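Local coordinates for cell envelope-related transcriptional attenuator domain-containing protein (PDB 4OBM) that is of unknown function but belongs to the LytR-CpsA-Psr family, whose better-known members transfer glycopolymers to the bacterial cell wall, at residues A[57-62]-A[160-165]; A[77-82]-A[97-102]. One frame throughout, in Å; residues are numbered along the deposited sequence.

Interaction 1 (A[57-62]-A[160-165]); sequences PYLPNA and KDELYP
Leu59 holds CG opposite its own carbonyl carbon (chi1 -78°), and beyond CG its methyls point at the 160-165 turn, where the Glu162 chain, extended past CG, crosses it at roughly a right angle. The two methyls meet the Glu162 backbone oxygen together: CD1 and CD2 of Leu59 each lie 3.5 Å from Glu162 O. CD1 also reaches the apolar end of Leu163, 4.4 Å from Leu163 CD2. At the flank, Asn61 and Glu162 approach from opposite directions, with Asn61 ND2 3.6 Å from Glu162 OE1 and the amide and carboxylate planes 60° apart. That is a polar proximity rather than a bond; the amide nitrogen donates instead to Asp240 O. Both partners are type I turns: Ala62 N returns to Leu59 O on one side, and Tyr164 N to Asp161 O on the other. The second turn leads into helix 164-181, and Asp161 OD1 caps it by accepting from Leu163 N at 3.2 Å, while OD2 pairs with Lys167. Tyr242 of strand 241-244 packs against Leu59, Asn61, Glu162 and Leu163, and Cys166 also touches Leu59. An alanine in place of Leu59 would probably open a gap beside Glu162 O and leave Leu163 CD2 without the Leu59 methyl beside it. The join between the two turns thus rests on van der Waals packing, with the Asn61 amide bonded to Asp240.

Interaction 2 (A[77-82]-A[97-102]); sequences SGEAEV and YIRFTK
Glu79, at the kink in helix 70-90, serves two partners on strand 94-100 with different parts of its side chain. Its CB sits over one face of the Tyr97 ring, a CH-pi contact 3.7 Å from the ring centroid and displaced toward the rim; CB is also 3.5 Å from Tyr97 CG. A bend at chi2 (78°) then carries the carboxylate away from the ring to Arg99, which grips it side-on with two nitrogens. Arg99 NH2 donates to the syn lone pair of Glu79 OE1 at 2.8 Å, and Arg99 NE donates to Glu79 OE2, also at 2.8 Å. Neither group can turn without straining this bidentate salt bridge, although the carboxylate and guanidinium planes stay 41° apart. OE2 takes a further hydrogen bond from Thr29 on the adjoining strand 24-30. These pairs fasten the helix of a beta-alpha-beta crossover, from strand 52-58 through helix 70-90 to strand 94-100, to the strand that follows it. Next along the helix, Ala80 brings its backbone N obliquely to the same tyrosine, 4.2 Å from Tyr97 CD2.

In the fold
Both interactions reach one mixed sheet at well-separated strands: 57-62 leaves the end of strand 52-58, whereas 97-102 includes the end of strand 94-100, with strands 24-30 and 40-47 between them. Their centres are 18 Å apart, and their nearest atoms are about 7 Å apart without touching. Along the chain, interaction 2 is nested inside the loop that interaction 1 closes. Helix 70-90 links them, carrying Glu79 and also packing on Tyr58 through Leu86 and Thr90. Neighbouring Pro57 instead meets Cys166 and Ala170 of helix 164-181, consistent with an alpha/beta sandwich in which the two contacts join helices to opposite faces of the sheet.

Interaction 1 (A[57-62]-A[160-165])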
loop_
_atom_site.group_PDB
_atom_site.type_symbol
_atom_site.label_atom_id
_atom_site.label_comp_id
_atom_site.label_asym_id
_atom_site.label_seq_id
_atom_site.Cartn_x
_atom_site.Cartn_y
_atom_site.Cartn_z
ATOM N N PRO A 57 -1.652 -5.589 -3.079
ATOM C CA PRO A 57 -1.235 -5.074 -4.381
ATOM C C PRO A 57 -2.066 -5.706 -5.508
ATOM O O PRO A 57 -2.669 -6.761 -5.341
ATOM C CB PRO A 57 0.245 -5.476 -4.448
ATOM C CG PRO A 57 0.298 -6.760 -3.679
ATOM C CD PRO A 57 -0.863 -6.790 -2.706
ATOM N N TYR A 58 -2.112 -5.035 -6.644
ATOM C CA TYR A 58 -2.871 -5.444 -7.826
ATOM C C TYR A 58 -2.048 -5.172 -9.054
ATOM O O TYR A 58 -1.431 -4.110 -9.121
ATOM C CB TYR A 58 -4.189 -4.635 -7.919
ATOM C CG TYR A 58 -5.166 -4.909 -6.803
ATOM C CD1 TYR A 58 -5.124 -4.179 -5.619
ATOM C CD2 TYR A 58 -6.187 -5.842 -6.959
ATOM C CE1 TYR A 58 -5.999 -4.455 -4.570
ATOM C CE2 TYR A 58 -7.101 -6.087 -5.937
ATOM C CZ TYR A 58 -6.991 -5.403 -4.737
ATOM O OH TYR A 58 -7.935 -5.589 -3.761
ATOM N N LEU A 59 -2.075 -6.088 -10.052
ATOM C CA LEU A 59 -1.347 -5.892 -11.310
ATOM C C LEU A 59 -2.025 -4.797 -12.103
ATOM O O LEU A 59 -3.240 -4.655 -11.975
ATOM C CB LEU A 59 -1.275 -7.188 -12.141
ATOM C CG LEU A 59 -0.265 -8.263 -11.726
ATOM C CD1 LEU A 59 -0.518 -9.548 -12.526
ATOM C CD2 LEU A 59 1.176 -7.796 -11.921
ATOM N N PRO A 60 -1.297 -3.983 -12.902
ATOM C CA PRO A 60 -1.977 -2.936 -13.683
ATOM C C PRO A 60 -3.014 -3.479 -14.671
ATOM O O PRO A 60 -4.031 -2.806 -14.948
ATOM C CB PRO A 60 -0.833 -2.244 -14.429
ATOM C CG PRO A 60 0.271 -3.218 -14.419
ATOM C CD PRO A 60 0.159 -3.982 -13.156
ATOM N N ASN A 61 -2.781 -4.707 -15.176
ATOM C CA ASN A 61 -3.673 -5.350 -16.129
ATOM C C ASN A 61 -4.699 -6.218 -15.398
ATOM O O ASN A 61 -5.343 -7.066 -16.019
ATOM C CB ASN A 61 -2.888 -6.156 -17.173
ATOM C CG ASN A 61 -2.029 -7.263 -16.590
ATOM O OD1 ASN A 61 -1.552 -7.205 -15.436
ATOM N ND2 ASN A 61 -1.772 -8.271 -17.396
ATOM N N ALA A 62 -4.892 -5.980 -14.095
ATOM C CA ALA A 62 -5.887 -6.754 -13.351
ATOM C C ALA A 62 -7.312 -6.310 -13.713
ATOM O O ALA A 62 -7.591 -5.108 -13.749
ATOM C CB ALA A 62 -5.660 -6.623 -11.856
ATOM N N LYS A 160 8.887 -16.458 -13.636
ATOM C CA LYS A 160 7.677 -16.697 -14.441
ATOM C C LYS A 160 6.440 -16.088 -13.724
ATOM O O LYS A 160 5.635 -15.406 -14.365
ATOM C CB LYS A 160 7.500 -18.208 -14.725
ATOM C CG LYS A 160 6.069 -18.700 -15.026
ATOM C CD LYS A 160 5.667 -18.574 -16.493
ATOM C CE LYS A 160 4.462 -19.428 -16.799
ATOM N NZ LYS A 160 3.924 -19.173 -18.160
ATOM N N ASP A 161 6.341 -16.298 -12.396
ATOM C CA ASP A 161 5.272 -15.822 -11.505
ATOM C C ASP A 161 4.769 -14.406 -11.862
ATOM O O ASP A 161 5.471 -13.414 -11.631
ATOM C CB ASP A 161 5.766 -15.845 -10.051
ATOM C CG ASP A 161 4.687 -15.792 -8.994
ATOM O OD1 ASP A 161 3.495 -15.671 -9.361
ATOM O OD2 ASP A 161 5.029 -15.906 -7.798
ATOM N N GLU A 162 3.544 -14.325 -12.437
ATOM C CA GLU A 162 2.955 -13.037 -12.827
ATOM C C GLU A 162 2.670 -12.144 -11.603
ATOM O O GLU A 162 2.627 -10.926 -11.750
ATOM C CB GLU A 162 1.680 -13.218 -13.670
ATOM C CG GLU A 162 1.736 -12.408 -14.961
ATOM C CD GLU A 162 0.425 -12.162 -15.691
ATOM O OE1 GLU A 162 0.236 -11.033 -16.203
ATOM O OE2 GLU A 162 -0.402 -13.100 -15.771
ATOM N N LEU A 163 2.525 -12.756 -10.399
ATOM C CA LEU A 163 2.260 -12.043 -9.149
ATOM C C LEU A 163 3.535 -11.636 -8.407
ATOM O O LEU A 163 3.444 -10.879 -7.447
ATOM C CB LEU A 163 1.379 -12.891 -8.219
ATOM C CG LEU A 163 -0.070 -13.067 -8.645
ATOM C CD1 LEU A 163 -0.777 -14.044 -7.712
ATOM C CD2 LEU A 163 -0.805 -11.706 -8.679
ATOM N N TYR A 164 4.714 -12.118 -8.840
ATOM C CA TYR A 164 5.994 -11.797 -8.196
ATOM C C TYR A 164 6.242 -10.274 -8.020
ATOM O O TYR A 164 6.658 -9.908 -6.915
ATOM C CB TYR A 164 7.191 -12.444 -8.914
ATOM C CG TYR A 164 8.442 -12.372 -8.068
ATOM C CD1 TYR A 164 8.655 -13.274 -7.027
ATOM C CD2 TYR A 164 9.366 -11.344 -8.241
ATOM C CE1 TYR A 164 9.756 -13.160 -6.183
ATOM C CE2 TYR A 164 10.481 -11.230 -7.414
ATOM C CZ TYR A 164 10.670 -12.140 -6.383
ATOM O OH TYR A 164 11.763 -12.050 -5.563
ATOM N N PRO A 165 5.992 -9.359 -9.005
ATOM C CA PRO A 165 6.231 -7.919 -8.737
ATOM C C PRO A 165 5.345 -7.386 -7.590
ATOM O O PRO A 165 5.776 -6.512 -6.841
ATOM C CB PRO A 165 5.902 -7.246 -10.069
ATOM C CG PRO A 165 5.996 -8.336 -11.090
ATOM C CD PRO A 165 5.513 -9.561 -10.392
#

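Interaction 2 (A[77-82]-A[97-102])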
loop_
_atom_site.group_PDB
_atom_site.type_symbol
_atom_site.label_atom_id
_atom_site.label_comp_id
_atom_site.label_asym_id
_atom_site.label_seq_id
_atom_site.Cartn_x
_atom_site.Cartn_y
_atom_site.Cartn_z
ATOM N N SER A 77 -11.055 7.280 -15.441
ATOM C CA SER A 77 -11.826 7.823 -14.328
ATOM C C SER A 77 -11.046 8.111 -13.022
ATOM O O SER A 77 -11.675 8.470 -12.025
ATOM C CB SER A 77 -12.975 6.870 -14.021
ATOM O OG SER A 77 -13.667 6.495 -15.198
ATOM N N GLY A 78 -9.716 7.987 -13.036
ATOM C CA GLY A 78 -8.893 8.272 -11.862
ATOM C C GLY A 78 -8.931 7.231 -10.765
ATOM O O GLY A 78 -9.651 6.230 -10.874
ATOM N N GLU A 79 -8.142 7.475 -9.687
ATOM C CA GLU A 79 -8.026 6.605 -8.511
ATOM C C GLU A 79 -9.359 6.443 -7.774
ATOM O O GLU A 79 -9.630 5.359 -7.278
ATOM C CB GLU A 79 -6.974 7.135 -7.529
ATOM C CG GLU A 79 -5.539 6.796 -7.901
ATOM C CD GLU A 79 -4.893 7.633 -8.992
ATOM O OE1 GLU A 79 -5.587 8.467 -9.613
ATOM O OE2 GLU A 79 -3.690 7.421 -9.252
ATOM N N ALA A 80 -10.185 7.503 -7.726
ATOM C CA ALA A 80 -11.495 7.506 -7.068
ATOM C C ALA A 80 -12.374 6.362 -7.609
ATOM O O ALA A 80 -13.016 5.657 -6.826
ATOM C CB ALA A 80 -12.179 8.861 -7.264
ATOM N N GLU A 81 -12.353 6.139 -8.935
ATOM C CA GLU A 81 -13.121 5.056 -9.543
ATOM C C GLU A 81 -12.500 3.692 -9.189
ATOM O O GLU A 81 -13.224 2.772 -8.802
ATOM C CB GLU A 81 -13.233 5.245 -11.068
ATOM C CG GLU A 81 -14.283 4.365 -11.736
ATOM C CD GLU A 81 -15.692 4.458 -11.178
ATOM O OE1 GLU A 81 -16.103 5.563 -10.752
ATOM O OE2 GLU A 81 -16.387 3.417 -11.170
ATOM N N VAL A 82 -11.172 3.571 -9.295
ATOM C CA VAL A 82 -10.460 2.343 -8.927
ATOM C C VAL A 82 -10.820 1.965 -7.474
ATOM O O VAL A 82 -11.203 0.813 -7.231
ATOM C CB VAL A 82 -8.931 2.477 -9.122
ATOM C CG1 VAL A 82 -8.201 1.213 -8.647
ATOM C CG2 VAL A 82 -8.586 2.788 -10.575
ATOM N N TYR A 97 -6.775 8.419 -1.595
ATOM C CA TYR A 97 -5.707 7.856 -2.410
ATOM C C TYR A 97 -4.486 8.751 -2.409
ATOM O O TYR A 97 -4.609 9.946 -2.133
ATOM C CB TYR A 97 -6.194 7.641 -3.863
ATOM C CG TYR A 97 -6.593 8.913 -4.578
ATOM C CD1 TYR A 97 -5.641 9.711 -5.214
ATOM C CD2 TYR A 97 -7.928 9.294 -4.665
ATOM C CE1 TYR A 97 -5.999 10.903 -5.837
ATOM C CE2 TYR A 97 -8.303 10.463 -5.319
ATOM C CZ TYR A 97 -7.336 11.260 -5.914
ATOM O OH TYR A 97 -7.721 12.413 -6.553
ATOM N N ILE A 98 -3.325 8.183 -2.786
ATOM C CA ILE A 98 -2.076 8.914 -3.010
ATOM C C ILE A 98 -1.485 8.434 -4.337
ATOM O O ILE A 98 -1.178 7.253 -4.467
ATOM C CB ILE A 98 -1.002 8.816 -1.865
ATOM C CG1 ILE A 98 -1.574 9.153 -0.465
ATOM C CG2 ILE A 98 0.240 9.702 -2.204
ATOM C CD1 ILE A 98 -0.707 8.653 0.668
ATOM N N ARG A 99 -1.312 9.322 -5.304
ATOM C CA ARG A 99 -0.624 8.920 -6.526
ATOM C C ARG A 99 0.775 9.465 -6.443
ATOM O O ARG A 99 0.971 10.685 -6.465
ATOM C CB ARG A 99 -1.328 9.375 -7.822
ATOM C CG ARG A 99 -0.469 9.080 -9.067
ATOM C CD ARG A 99 -0.954 9.801 -10.305
ATOM N NE ARG A 99 -2.301 9.358 -10.631
ATOM C CZ ARG A 99 -2.936 9.618 -11.760
ATOM N NH1 ARG A 99 -2.342 10.327 -12.719
ATOM N NH2 ARG A 99 -4.165 9.172 -11.947
ATOM N N PHE A 100 1.741 8.558 -6.297
ATOM C CA PHE A 100 3.151 8.909 -6.241
ATOM C C PHE A 100 3.703 8.988 -7.634
ATOM O O PHE A 100 3.124 8.415 -8.548
ATOM C CB PHE A 100 3.945 7.845 -5.449
ATOM C CG PHE A 100 3.683 7.824 -3.966
ATOM C CD1 PHE A 100 4.303 8.739 -3.120
ATOM C CD2 PHE A 100 2.844 6.863 -3.406
ATOM C CE1 PHE A 100 4.051 8.726 -1.748
ATOM C CE2 PHE A 100 2.600 6.846 -2.031
ATOM C CZ PHE A 100 3.209 7.773 -1.212
ATOM N N THR A 101 4.844 9.665 -7.791
ATOM C CA THR A 101 5.610 9.658 -9.033
ATOM C C THR A 101 6.976 9.059 -8.687
ATOM O O THR A 101 7.260 8.843 -7.496
ATOM C CB THR A 101 5.724 11.049 -9.641
ATOM O OG1 THR A 101 6.516 11.832 -8.747
ATOM C CG2 THR A 101 4.344 11.698 -9.940
ATOM N N LYS A 102 7.856 8.849 -9.689
ATOM C CA LYS A 102 9.196 8.339 -9.369
ATOM C C LYS A 102 9.858 9.274 -8.355
ATOM O O LYS A 102 10.420 8.817 -7.359
ATOM C CB LYS A 102 10.065 8.185 -10.634
ATOM C CG LYS A 102 11.536 7.933 -10.354
ATOM C CD LYS A 102 12.299 7.667 -11.600
ATOM C CE LYS A 102 13.771 7.462 -11.296
ATOM N NZ LYS A 102 14.511 6.998 -12.499
#